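Local coordinates for benzoylformate decarboxylase (Mycobacterium smegmatis, PDB 4Q9D), which belongs to the thiamine pyrophosphate enzyme family and holds a magnesium ion in its C-terminal cofactor-binding domain, at residues 456-461 with 487-492; 442-447 with 522-527; 116-121 with 158-163; 128-133 with 139-144. One frame throughout, in Å; residues are numbered along the deposited sequence.

Contact 1 (456-461 with 487-492); sequences FVVLRN and LDISSI. With MG (magnesium ion), chain F.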
loop_
_atom_site.group_PDB
_atom_site.type_symbol
_atom_site.label_atom_id
_atom_site.label_comp_id
_atom_site.label_asym_id
_atom_site.label_seq_id
_atom_site.Cartn_x
_atom_site.Cartn_y
_atom_site.Cartn_z
ATOM N N PHE B 456 34.063 -22.124 -1.581
ATOM C CA PHE B 456 33.663 -20.973 -2.389
ATOM C C PHE B 456 34.744 -20.801 -3.460
ATOM O O PHE B 456 35.903 -20.519 -3.136
ATOM C CB PHE B 456 33.610 -19.685 -1.522
ATOM C CG PHE B 456 32.572 -19.724 -0.412
ATOM C CD1 PHE B 456 31.226 -19.464 -0.679
ATOM C CD2 PHE B 456 32.942 -20.028 0.886
ATOM C CE1 PHE B 456 30.257 -19.490 0.349
ATOM C CE2 PHE B 456 31.977 -20.062 1.932
ATOM C CZ PHE B 456 30.635 -19.805 1.649
ATOM N N VAL B 457 34.375 -20.963 -4.720
ATOM C CA VAL B 457 35.315 -20.769 -5.805
ATOM C C VAL B 457 34.984 -19.448 -6.465
ATOM O O VAL B 457 33.958 -19.304 -7.132
ATOM C CB VAL B 457 35.212 -21.883 -6.842
ATOM C CG1 VAL B 457 36.158 -21.590 -8.034
ATOM C CG2 VAL B 457 35.499 -23.210 -6.212
ATOM N N VAL B 458 35.851 -18.472 -6.262
ATOM C CA VAL B 458 35.577 -17.112 -6.706
ATOM C C VAL B 458 36.344 -16.783 -7.982
ATOM O O VAL B 458 37.568 -16.818 -8.014
ATOM C CB VAL B 458 35.939 -16.094 -5.586
ATOM C CG1 VAL B 458 35.779 -14.672 -6.084
ATOM C CG2 VAL B 458 35.069 -16.340 -4.335
ATOM N N LEU B 459 35.611 -16.447 -9.031
ATOM C CA LEU B 459 36.222 -16.142 -10.319
ATOM C C LEU B 459 36.550 -14.661 -10.429
ATOM O O LEU B 459 35.678 -13.816 -10.673
ATOM C CB LEU B 459 35.305 -16.607 -11.463
ATOM C CG LEU B 459 35.114 -18.125 -11.634
ATOM C CD1 LEU B 459 34.259 -18.720 -10.566
ATOM C CD2 LEU B 459 34.475 -18.397 -12.999
ATOM N N ARG B 460 37.825 -14.359 -10.229
ATOM C CA ARG B 460 38.303 -12.996 -10.150
ATOM C C ARG B 460 38.810 -12.505 -11.527
ATOM O O ARG B 460 39.954 -12.750 -11.906
ATOM C CB ARG B 460 39.409 -12.908 -9.077
ATOM C CG ARG B 460 40.188 -11.539 -9.016
ATOM C CD ARG B 460 39.437 -10.513 -8.190
ATOM N NE ARG B 460 40.165 -9.251 -8.053
ATOM C CZ ARG B 460 39.646 -8.066 -8.326
ATOM N NH1 ARG B 460 38.378 -7.982 -8.741
ATOM N NH2 ARG B 460 40.394 -6.970 -8.185
ATOM N N ASN B 461 37.954 -11.808 -12.262
ATOM C CA ASN B 461 38.364 -11.197 -13.519
ATOM C C ASN B 461 38.380 -9.667 -13.480
ATOM O O ASN B 461 38.596 -9.031 -14.510
ATOM C CB ASN B 461 37.498 -11.700 -14.695
ATOM C CG ASN B 461 36.019 -11.412 -14.498
ATOM O OD1 ASN B 461 35.630 -10.659 -13.605
ATOM N ND2 ASN B 461 35.187 -12.000 -15.339
ATOM N N LEU B 487 41.126 -5.287 -4.999
ATOM C CA LEU B 487 40.493 -6.199 -4.068
ATOM C C LEU B 487 41.407 -7.371 -3.907
ATOM O O LEU B 487 41.783 -8.001 -4.885
ATOM C CB LEU B 487 39.154 -6.713 -4.599
ATOM C CG LEU B 487 37.933 -5.805 -4.530
ATOM C CD1 LEU B 487 36.804 -6.498 -5.284
ATOM C CD2 LEU B 487 37.550 -5.571 -3.067
ATOM N N ASP B 488 41.785 -7.650 -2.669
ATOM C CA ASP B 488 42.516 -8.870 -2.365
ATOM C C ASP B 488 41.552 -9.764 -1.592
ATOM O O ASP B 488 41.397 -9.653 -0.371
ATOM C CB ASP B 488 43.806 -8.565 -1.589
ATOM C CG ASP B 488 44.509 -9.837 -1.086
ATOM O OD1 ASP B 488 44.148 -10.957 -1.493
ATOM O OD2 ASP B 488 45.410 -9.707 -0.249
ATOM N N ILE B 489 40.857 -10.621 -2.331
ATOM C CA ILE B 489 39.748 -11.360 -1.765
ATOM C C ILE B 489 40.211 -12.427 -0.743
ATOM O O ILE B 489 39.486 -12.739 0.196
ATOM C CB ILE B 489 38.856 -11.940 -2.881
ATOM C CG1 ILE B 489 38.178 -10.786 -3.637
ATOM C CG2 ILE B 489 37.832 -12.933 -2.283
ATOM C CD1 ILE B 489 37.356 -11.209 -4.815
ATOM N N SER B 490 41.421 -12.962 -0.913
ATOM C CA SER B 490 42.001 -13.893 0.081
ATOM C C SER B 490 42.197 -13.269 1.455
ATOM O O SER B 490 41.836 -13.872 2.462
ATOM C CB SER B 490 43.342 -14.461 -0.381
ATOM O OG SER B 490 43.112 -15.653 -1.084
ATOM N N SER B 491 42.749 -12.060 1.501
ATOM C CA SER B 491 42.886 -11.366 2.782
ATOM C C SER B 491 41.550 -11.169 3.471
ATOM O O SER B 491 41.433 -11.374 4.691
ATOM C CB SER B 491 43.579 -10.023 2.600
ATOM O OG SER B 491 44.869 -10.283 2.095
ATOM N N ILE B 492 40.541 -10.773 2.699
ATOM C CA ILE B 492 39.209 -10.564 3.273
ATOM C C ILE B 492 38.696 -11.881 3.831
ATOM O O ILE B 492 38.214 -11.938 4.969
ATOM C CB ILE B 492 38.221 -9.955 2.234
ATOM C CG1 ILE B 492 38.761 -8.635 1.699
ATOM C CG2 ILE B 492 36.820 -9.741 2.833
ATOM C CD1 ILE B 492 38.008 -8.102 0.421
HETATM MG MG MG F . 33.693 -10.711 -12.472
HETATM O O HOH W 1 33.930 -13.108 -12.301
HETATM O O HOH W 2 43.211 -6.421 -7.287
HETATM O O HOH W 3 43.119 -9.476 -7.595
#
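Ile489, the first residue of helix 489-495, packs its CD1 methyl on strand 454-460 in the parallel beta sheet of the alpha/beta C-terminal TPP-binding domain. The methyl bridges two side chains on one face of the strand, lying 4.0 Å from Val458 CG1 and equally far from Arg460 CD. Phe437 of helix 434-439 and Val526 of the adjoining strand also touch Ile489, making this the buried, tightly packed part of the contact. The other part is wetter and looser. The Arg460 chain bends at its second torsion (chi2 84°) and crosses Leu487 at about a right angle, with Leu487 CB above one guanidinium face, toward its rim, and 3.8 Å from Arg460 NH2. No direct hydrogen bond joins the segments here; two waters in the guanidinium plane do so instead. One accepts from Arg460 NH2 at 3.0 Å and from Leu487 N at 3.3 Å. The other accepts from Arg460 NE at 3.0 Å and donates weakly to Leu487 O. Arg460 NH2 also bonds Leu484 O, and NH1 forms a salt bridge with Asp434, a magnesium ligand, which makes Arg460 a second-shell residue of the metal site. Just beyond the strand, Asn461 OD1 binds the magnesium ion at 2.2 Å, beside Asp434 OD1, Glu463 O and a water.

Contact 2 (442-447 with 522-527); sequences QAIWTA and PTVLVV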
loop_
_atom_site.group_PDB
_atom_site.type_symbol
_atom_site.label_atom_id
_atom_site.label_comp_id
_atom_site.label_asym_id
_atom_site.label_seq_id
_atom_site.Cartn_x
_atom_site.Cartn_y
_atom_site.Cartn_z
ATOM N N GLN B 442 30.159 -10.892 3.988
ATOM C CA GLN B 442 30.210 -11.166 5.439
ATOM C C GLN B 442 29.578 -12.503 5.800
ATOM O O GLN B 442 29.802 -13.016 6.904
ATOM C CB GLN B 442 29.534 -10.043 6.274
ATOM C CG GLN B 442 29.887 -8.603 5.812
ATOM C CD GLN B 442 28.855 -8.066 4.827
ATOM O OE1 GLN B 442 28.409 -8.794 3.934
ATOM N NE2 GLN B 442 28.425 -6.804 5.021
ATOM N N ALA B 443 28.751 -13.057 4.910
ATOM C CA ALA B 443 28.141 -14.356 5.226
ATOM C C ALA B 443 29.215 -15.436 5.441
ATOM O O ALA B 443 28.951 -16.411 6.107
ATOM C CB ALA B 443 27.159 -14.803 4.141
ATOM N N ILE B 444 30.409 -15.284 4.850
ATOM C CA ILE B 444 31.407 -16.349 4.982
ATOM C C ILE B 444 31.901 -16.492 6.441
ATOM O O ILE B 444 32.394 -17.543 6.843
ATOM C CB ILE B 444 32.588 -16.188 3.998
ATOM C CG1 ILE B 444 33.435 -14.982 4.346
ATOM C CG2 ILE B 444 32.079 -16.067 2.556
ATOM C CD1 ILE B 444 34.521 -14.719 3.272
ATOM N N TRP B 445 31.704 -15.445 7.237
ATOM C CA TRP B 445 32.056 -15.475 8.661
ATOM C C TRP B 445 31.204 -16.517 9.356
ATOM O O TRP B 445 31.691 -17.265 10.198
ATOM C CB TRP B 445 31.837 -14.092 9.307
ATOM C CG TRP B 445 32.132 -14.049 10.769
ATOM C CD1 TRP B 445 33.367 -13.940 11.354
ATOM C CD2 TRP B 445 31.180 -14.085 11.845
ATOM N NE1 TRP B 445 33.238 -13.922 12.721
ATOM C CE2 TRP B 445 31.915 -14.006 13.056
ATOM C CE3 TRP B 445 29.779 -14.198 11.906
ATOM C CZ2 TRP B 445 31.298 -14.034 14.324
ATOM C CZ3 TRP B 445 29.156 -14.208 13.177
ATOM C CH2 TRP B 445 29.922 -14.126 14.359
ATOM N N THR B 446 29.919 -16.551 9.015
ATOM C CA THR B 446 29.020 -17.559 9.574
ATOM C C THR B 446 29.451 -18.970 9.148
ATOM O O THR B 446 29.379 -19.909 9.940
ATOM C CB THR B 446 27.556 -17.289 9.136
ATOM O OG1 THR B 446 27.181 -15.973 9.535
ATOM C CG2 THR B 446 26.579 -18.298 9.764
ATOM N N ALA B 447 29.900 -19.120 7.899
ATOM C CA ALA B 447 30.412 -20.422 7.442
ATOM C C ALA B 447 31.610 -20.856 8.320
ATOM O O ALA B 447 31.704 -22.007 8.747
ATOM C CB ALA B 447 30.837 -20.344 5.938
ATOM N N PRO B 522 35.091 -24.029 5.846
ATOM C CA PRO B 522 34.976 -23.520 4.480
ATOM C C PRO B 522 36.308 -23.008 3.968
ATOM O O PRO B 522 37.168 -22.572 4.736
ATOM C CB PRO B 522 34.021 -22.325 4.648
ATOM C CG PRO B 522 34.329 -21.833 6.034
ATOM C CD PRO B 522 34.556 -23.091 6.849
ATOM N N THR B 523 36.453 -23.010 2.653
ATOM C CA THR B 523 37.618 -22.416 2.011
ATOM C C THR B 523 37.130 -21.489 0.910
ATOM O O THR B 523 36.161 -21.799 0.208
ATOM C CB THR B 523 38.500 -23.515 1.343
ATOM O OG1 THR B 523 38.881 -24.481 2.321
ATOM C CG2 THR B 523 39.740 -22.912 0.688
ATOM N N VAL B 524 37.805 -20.358 0.778
ATOM C CA VAL B 524 37.610 -19.437 -0.322
ATOM C C VAL B 524 38.820 -19.531 -1.275
ATOM O O VAL B 524 39.943 -19.174 -0.921
ATOM C CB VAL B 524 37.431 -17.995 0.187
ATOM C CG1 VAL B 524 37.285 -17.009 -0.990
ATOM C CG2 VAL B 524 36.206 -17.909 1.168
ATOM N N LEU B 525 38.589 -20.045 -2.475
ATOM C CA LEU B 525 39.654 -20.159 -3.469
ATOM C C LEU B 525 39.437 -19.054 -4.489
ATOM O O LEU B 525 38.399 -18.992 -5.149
ATOM C CB LEU B 525 39.643 -21.542 -4.140
ATOM C CG LEU B 525 39.890 -22.730 -3.201
ATOM C CD1 LEU B 525 39.788 -24.063 -3.964
ATOM C CD2 LEU B 525 41.214 -22.623 -2.459
ATOM N N VAL B 526 40.403 -18.161 -4.587
ATOM C CA VAL B 526 40.310 -17.057 -5.508
ATOM C C VAL B 526 41.082 -17.427 -6.786
ATOM O O VAL B 526 42.283 -17.679 -6.735
ATOM C CB VAL B 526 40.838 -15.759 -4.851
ATOM C CG1 VAL B 526 40.597 -14.580 -5.775
ATOM C CG2 VAL B 526 40.120 -15.525 -3.481
ATOM N N VAL B 527 40.375 -17.480 -7.916
ATOM C CA VAL B 527 40.943 -17.932 -9.170
ATOM C C VAL B 527 40.982 -16.788 -10.189
ATOM O O VAL B 527 39.950 -16.346 -10.692
ATOM C CB VAL B 527 40.148 -19.105 -9.753
ATOM C CG1 VAL B 527 40.818 -19.614 -11.041
ATOM C CG2 VAL B 527 40.011 -20.253 -8.723
#
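Ala447 CB of helix 443-449 rests on the ring of Pro522, 3.8 Å from Pro522 CG, at the point where the chain enters strand 523-528. The ring also meets the Ala447 carbonyl, with Pro522 CD 3.6 Å from Ala447 O. One helical turn earlier, Ile444 makes the second touch. Its CG1 branch takes the crowded position between the backbone N and the carbonyl carbon (chi1 68°), a less common choice for isoleucine in a helix, and the chain then runs out straight (chi2 -173°) to carry CD1 toward the strand. There Ile444 CD1 meets Val524 CG2 at 4.2 Å, the two side chains crossing at about a right angle. Pro522, just before the strand, and Val524, two residues on, both direct their side chains at the helix. Phe456 of the neighbouring strand touches Ile444, Pro522 and Val524 alike, and Val413 of helix 408-421 touches Ala447. The helix thereby lies against one face of the C-terminal domain's parallel sheet. With every touching residue buried and no hydrogen bond crossing the interface, the contact rests on van der Waals packing, mostly between apolar groups.

Contact 3 (116-121 with 158-163); sequences PDATTM and FLSIPL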
loop_
_atom_site.group_PDB
_atom_site.type_symbol
_atom_site.label_atom_id
_atom_site.label_comp_id
_atom_site.label_asym_id
_atom_site.label_seq_id
_atom_site.Cartn_x
_atom_site.Cartn_y
_atom_site.Cartn_z
ATOM N N PRO B 116 6.812 2.537 11.945
ATOM C CA PRO B 116 5.426 2.936 11.636
ATOM C C PRO B 116 4.924 2.334 10.332
ATOM O O PRO B 116 5.696 2.243 9.361
ATOM C CB PRO B 116 5.490 4.478 11.541
ATOM C CG PRO B 116 6.915 4.783 11.212
ATOM C CD PRO B 116 7.760 3.666 11.870
ATOM N N ASP B 117 3.658 1.908 10.325
ATOM C CA ASP B 117 3.071 1.271 9.157
ATOM C C ASP B 117 3.970 0.115 8.711
ATOM O O ASP B 117 4.253 -0.039 7.528
ATOM C CB ASP B 117 2.919 2.312 8.032
ATOM C CG ASP B 117 1.976 1.849 6.913
ATOM O OD1 ASP B 117 1.297 0.788 7.049
ATOM O OD2 ASP B 117 1.896 2.565 5.887
ATOM N N ALA B 118 4.411 -0.697 9.682
ATOM C CA ALA B 118 5.309 -1.815 9.437
ATOM C C ALA B 118 4.819 -2.801 8.397
ATOM O O ALA B 118 5.623 -3.338 7.646
ATOM C CB ALA B 118 5.646 -2.575 10.780
ATOM N N THR B 119 3.512 -3.079 8.371
ATOM C CA THR B 119 2.999 -4.080 7.439
ATOM C C THR B 119 3.133 -3.643 5.964
ATOM O O THR B 119 3.152 -4.477 5.086
ATOM C CB THR B 119 1.523 -4.446 7.698
ATOM O OG1 THR B 119 0.710 -3.268 7.593
ATOM C CG2 THR B 119 1.361 -5.090 9.069
ATOM N N THR B 120 3.226 -2.345 5.703
ATOM C CA THR B 120 3.379 -1.867 4.318
ATOM C C THR B 120 4.791 -2.075 3.793
ATOM O O THR B 120 5.005 -2.293 2.587
ATOM C CB THR B 120 2.966 -0.378 4.201
ATOM O OG1 THR B 120 1.575 -0.285 4.507
ATOM C CG2 THR B 120 3.194 0.150 2.803
ATOM N N MET B 121 5.765 -2.049 4.706
ATOM C CA MET B 121 7.174 -2.035 4.292
ATOM C C MET B 121 7.615 -3.211 3.391
ATOM O O MET B 121 8.204 -2.993 2.351
ATOM C CB MET B 121 8.120 -1.883 5.509
ATOM C CG MET B 121 9.582 -1.666 5.093
ATOM S SD MET B 121 10.645 -1.464 6.574
ATOM C CE MET B 121 12.158 -1.056 5.700
ATOM N N PHE B 158 5.447 -11.822 6.765
ATOM C CA PHE B 158 6.048 -10.873 7.692
ATOM C C PHE B 158 5.165 -10.648 8.939
ATOM O O PHE B 158 3.950 -10.389 8.841
ATOM C CB PHE B 158 6.318 -9.528 6.985
ATOM C CG PHE B 158 6.926 -8.470 7.883
ATOM C CD1 PHE B 158 8.283 -8.487 8.196
ATOM C CD2 PHE B 158 6.155 -7.432 8.369
ATOM C CE1 PHE B 158 8.858 -7.491 9.003
ATOM C CE2 PHE B 158 6.708 -6.453 9.197
ATOM C CZ PHE B 158 8.051 -6.478 9.521
ATOM N N LEU B 159 5.792 -10.711 10.106
ATOM C CA LEU B 159 5.105 -10.451 11.376
ATOM C C LEU B 159 5.905 -9.448 12.150
ATOM O O LEU B 159 7.091 -9.659 12.393
ATOM C CB LEU B 159 5.067 -11.720 12.220
ATOM C CG LEU B 159 3.831 -12.599 12.264
ATOM C CD1 LEU B 159 4.117 -13.722 13.263
ATOM C CD2 LEU B 159 2.627 -11.779 12.736
ATOM N N SER B 160 5.252 -8.370 12.556
ATOM C CA SER B 160 5.878 -7.316 13.337
ATOM C C SER B 160 5.358 -7.453 14.774
ATOM O O SER B 160 4.136 -7.490 14.970
ATOM C CB SER B 160 5.419 -5.973 12.805
ATOM O OG SER B 160 6.082 -4.938 13.509
ATOM N N ILE B 161 6.252 -7.526 15.762
ATOM C CA ILE B 161 5.817 -7.763 17.158
ATOM C C ILE B 161 6.345 -6.696 18.126
ATOM O O ILE B 161 7.548 -6.655 18.441
ATOM C CB ILE B 161 6.256 -9.150 17.699
ATOM C CG1 ILE B 161 6.001 -10.284 16.666
ATOM C CG2 ILE B 161 5.594 -9.432 19.072
ATOM C CD1 ILE B 161 4.524 -10.481 16.397
ATOM N N PRO B 162 5.449 -5.828 18.608
ATOM C CA PRO B 162 5.811 -4.835 19.643
ATOM C C PRO B 162 6.571 -5.497 20.816
ATOM O O PRO B 162 6.181 -6.551 21.313
ATOM C CB PRO B 162 4.457 -4.286 20.095
ATOM C CG PRO B 162 3.574 -4.407 18.839
ATOM C CD PRO B 162 4.026 -5.760 18.228
ATOM N N LEU B 163 7.685 -4.906 21.224
ATOM C CA LEU B 163 8.588 -5.591 22.147
ATOM C C LEU B 163 7.954 -5.901 23.516
ATOM O O LEU B 163 8.426 -6.778 24.235
ATOM C CB LEU B 163 9.886 -4.789 22.303
ATOM C CG LEU B 163 9.785 -3.388 22.939
ATOM C CD1 LEU B 163 9.884 -3.457 24.506
ATOM C CD2 LEU B 163 10.898 -2.541 22.390
#
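Ala118 meets strand 157-162 through two short van der Waals touches, one from its methyl and one from its carbonyl. Ala118 CB lies 3.6 Å from Ser160 OG, while Ala118 O approaches the Phe158 ring obliquely, 3.6 Å from Phe158 CE2. The ring reaches the loop because its CG stands anti to the backbone N (chi1 179°), and the methyl grazes the same corner, Ala118 CB 4.3 Å from Phe158 CE2. No hydrogen bond crosses between the segments. The hydroxyl of Ser160 has its polar partner elsewhere, in Glu131 OE1, and meets the Ala118 methyl in van der Waals contact. The strand itself belongs to the six-stranded parallel sheet of the N-terminal domain, between strands 95-101 and 128-130, and the loop that carries residues 116-121 links those two flanking strands across its face.

Hydrogen bonds inside the loop fix its shape. Met121 N donates to Ala118 O at 3.2 Å, so the carbonyl beside the Phe158 ring is already engaged, and Thr120 N donates to Asp117 O at 3.1 Å. Thr120 OG1 adds a bond to Asp117 OD1 of 2.8 Å, arriving 42° out of the carboxylate plane. Charge enters at the subunit interface: the other carboxylate oxygen, Asp117 OD2, forms a salt bridge with Lys123 of a third subunit, while Met121 packs on Trp125 of a second.

Contact 4 (128-133 with 139-144); sequences WSYEPA and PAAFMQ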
loop_
_atom_site.group_PDB
_atom_site.type_symbol
_atom_site.label_atom_id
_atom_site.label_comp_id
_atom_site.label_asym_id
_atom_site.label_seq_id
_atom_site.Cartn_x
_atom_site.Cartn_y
_atom_site.Cartn_z
ATOM N N TRP B 128 1.813 -12.239 3.057
ATOM C CA TRP B 128 1.011 -11.759 4.155
ATOM C C TRP B 128 1.923 -10.971 5.086
ATOM O O TRP B 128 3.084 -11.339 5.302
ATOM C CB TRP B 128 0.419 -12.946 4.910
ATOM C CG TRP B 128 -0.501 -12.593 6.055
ATOM C CD1 TRP B 128 -1.670 -11.890 5.979
ATOM C CD2 TRP B 128 -0.366 -12.987 7.436
ATOM N NE1 TRP B 128 -2.245 -11.790 7.222
ATOM C CE2 TRP B 128 -1.481 -12.484 8.127
ATOM C CE3 TRP B 128 0.586 -13.708 8.149
ATOM C CZ2 TRP B 128 -1.650 -12.653 9.508
ATOM C CZ3 TRP B 128 0.396 -13.898 9.517
ATOM C CH2 TRP B 128 -0.703 -13.373 10.173
ATOM N N SER B 129 1.378 -9.909 5.663
ATOM C CA SER B 129 2.151 -8.985 6.484
ATOM C C SER B 129 1.215 -8.598 7.651
ATOM O O SER B 129 0.066 -8.217 7.425
ATOM C CB SER B 129 2.468 -7.761 5.615
ATOM O OG SER B 129 3.297 -6.870 6.263
ATOM N N TYR B 130 1.669 -8.696 8.895
ATOM C CA TYR B 130 0.725 -8.506 10.009
ATOM C C TYR B 130 1.407 -8.039 11.284
ATOM O O TYR B 130 2.526 -8.457 11.573
ATOM C CB TYR B 130 0.027 -9.840 10.268
ATOM C CG TYR B 130 -1.142 -9.811 11.225
ATOM C CD1 TYR B 130 -2.327 -9.151 10.901
ATOM C CD2 TYR B 130 -1.083 -10.497 12.434
ATOM C CE1 TYR B 130 -3.424 -9.159 11.786
ATOM C CE2 TYR B 130 -2.174 -10.526 13.305
ATOM C CZ TYR B 130 -3.327 -9.856 12.990
ATOM O OH TYR B 130 -4.381 -9.907 13.888
ATOM N N GLU B 131 0.735 -7.167 12.031
ATOM C CA GLU B 131 1.148 -6.799 13.387
ATOM C C GLU B 131 -0.062 -7.049 14.294
ATOM O O GLU B 131 -1.093 -6.438 14.090
ATOM C CB GLU B 131 1.474 -5.318 13.439
ATOM C CG GLU B 131 2.029 -4.815 14.801
ATOM C CD GLU B 131 2.764 -3.494 14.620
ATOM O OE1 GLU B 131 4.005 -3.490 14.360
ATOM O OE2 GLU B 131 2.104 -2.460 14.690
ATOM N N PRO B 132 0.051 -7.962 15.277
ATOM C CA PRO B 132 -1.146 -8.311 16.072
ATOM C C PRO B 132 -1.786 -7.107 16.773
ATOM O O PRO B 132 -1.091 -6.215 17.241
ATOM C CB PRO B 132 -0.599 -9.281 17.112
ATOM C CG PRO B 132 0.587 -9.936 16.406
ATOM C CD PRO B 132 1.214 -8.809 15.613
ATOM N N ALA B 133 -3.110 -7.113 16.831
ATOM C CA ALA B 133 -3.917 -6.067 17.484
ATOM C C ALA B 133 -3.722 -6.110 19.011
ATOM O O ALA B 133 -4.095 -5.173 19.703
ATOM C CB ALA B 133 -5.387 -6.301 17.164
ATOM N N PRO B 139 0.830 -15.615 19.736
ATOM C CA PRO B 139 0.985 -17.047 19.420
ATOM C C PRO B 139 0.120 -17.492 18.243
ATOM O O PRO B 139 0.636 -18.141 17.318
ATOM C CB PRO B 139 0.547 -17.765 20.726
ATOM C CG PRO B 139 0.823 -16.740 21.821
ATOM C CD PRO B 139 0.421 -15.399 21.143
ATOM N N ALA B 140 -1.172 -17.164 18.258
ATOM C CA ALA B 140 -2.018 -17.511 17.105
ATOM C C ALA B 140 -1.491 -16.865 15.807
ATOM O O ALA B 140 -1.681 -17.422 14.732
ATOM C CB ALA B 140 -3.481 -17.095 17.341
ATOM N N ALA B 141 -0.853 -15.697 15.907
ATOM C CA ALA B 141 -0.322 -15.004 14.710
ATOM C C ALA B 141 0.841 -15.787 14.095
ATOM O O ALA B 141 0.958 -15.911 12.864
ATOM C CB ALA B 141 0.122 -13.606 15.049
ATOM N N PHE B 142 1.680 -16.360 14.950
ATOM C CA PHE B 142 2.718 -17.279 14.466
ATOM C C PHE B 142 2.125 -18.511 13.788
ATOM O O PHE B 142 2.616 -18.950 12.733
ATOM C CB PHE B 142 3.696 -17.658 15.587
ATOM C CG PHE B 142 4.809 -16.654 15.779
ATOM C CD1 PHE B 142 4.653 -15.564 16.637
ATOM C CD2 PHE B 142 6.012 -16.808 15.121
ATOM C CE1 PHE B 142 5.681 -14.659 16.830
ATOM C CE2 PHE B 142 7.060 -15.876 15.306
ATOM C CZ PHE B 142 6.881 -14.802 16.157
ATOM N N MET B 143 1.061 -19.075 14.355
ATOM C CA MET B 143 0.466 -20.272 13.745
ATOM C C MET B 143 -0.061 -19.895 12.373
ATOM O O MET B 143 0.062 -20.631 11.399
ATOM C CB MET B 143 -0.684 -20.825 14.613
ATOM C CG MET B 143 -1.285 -22.115 14.028
ATOM S SD MET B 143 -0.094 -23.481 14.111
ATOM C CE MET B 143 0.257 -23.719 12.362
ATOM N N GLN B 144 -0.680 -18.720 12.319
ATOM C CA GLN B 144 -1.233 -18.217 11.086
ATOM C C GLN B 144 -0.105 -17.927 10.067
ATOM O O GLN B 144 -0.244 -18.223 8.848
ATOM C CB GLN B 144 -2.086 -16.968 11.414
ATOM C CG GLN B 144 -2.807 -16.373 10.263
ATOM C CD GLN B 144 -3.870 -15.321 10.681
ATOM O OE1 GLN B 144 -4.120 -14.405 9.929
ATOM N NE2 GLN B 144 -4.549 -15.520 11.826
#
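Gln144 lays its side chain across the six-membered ring of Trp128 at about a right angle. Gln144 CG sits 3.7 Å from Trp128 CH2, and Gln144 OE1 comes obliquely to within 3.1 Å of Trp128 CZ2, a close approach for an amide oxygen and an aromatic carbon. The amide is tilted 27° from the indole plane. A nearly extended chain, its CG anti to the backbone N, carries the amide out from the helix. At the rim of the same indole, near its plane, Ala141 O stands 3.9 Å from Trp128 CZ3. The Ala141 methyl is held against the strand side by two neighbours: Pro132 CG at 3.9 Å and, at the edge of its ring, Tyr130 CE2 at 4.2 Å.

These contacts close the first half of a beta-alpha-beta crossover, in which strand 128-130 leads through helix 138-150 to strand 157-162. The short strand and helix axes run antiparallel, at 172°, with a closest approach of 10.6 Å. Around this first shell, Tyr130 CB lies 3.4 Å above one face of the Trp128 ring, toward its rim, and Ala145 and Val148 of the helix touch the indole as well. Leu159 of the next strand packs on both Tyr130 and Ala141. Farther out, Gln144 NE2 donates to Val108 O of a third subunit, a bond that probably fixes the turn of the amide beside the indole, and Phe142 packs on Thr11 and Leu15 of helix 7-18.

Along the chain, contact 4 is nested within the loop closed by contact 3, and both close before contacts 1 and 2 open; contact 1 is nested within the loop closed by contact 2. Contacts 3 and 4 share the N-terminal domain sheet, where strands 128-130 and 157-162 are neighbours; their centres lie 10 Å apart, and a probable hydrogen bond from Ser129 OG to Thr119 O links them. Contacts 1 and 2, with centres 9 Å apart, share the C-terminal sheet through neighbouring strands 454-460 and 523-528. The two pairs never touch: the nearest atoms of contacts 2 and 3 are about 17 Å apart. Both sheets have strand order 2-1-3-4-6-5, consistent with two related TPP-binding domains, but contact 1 supplies one ligand, Asn461, of the magnesium site.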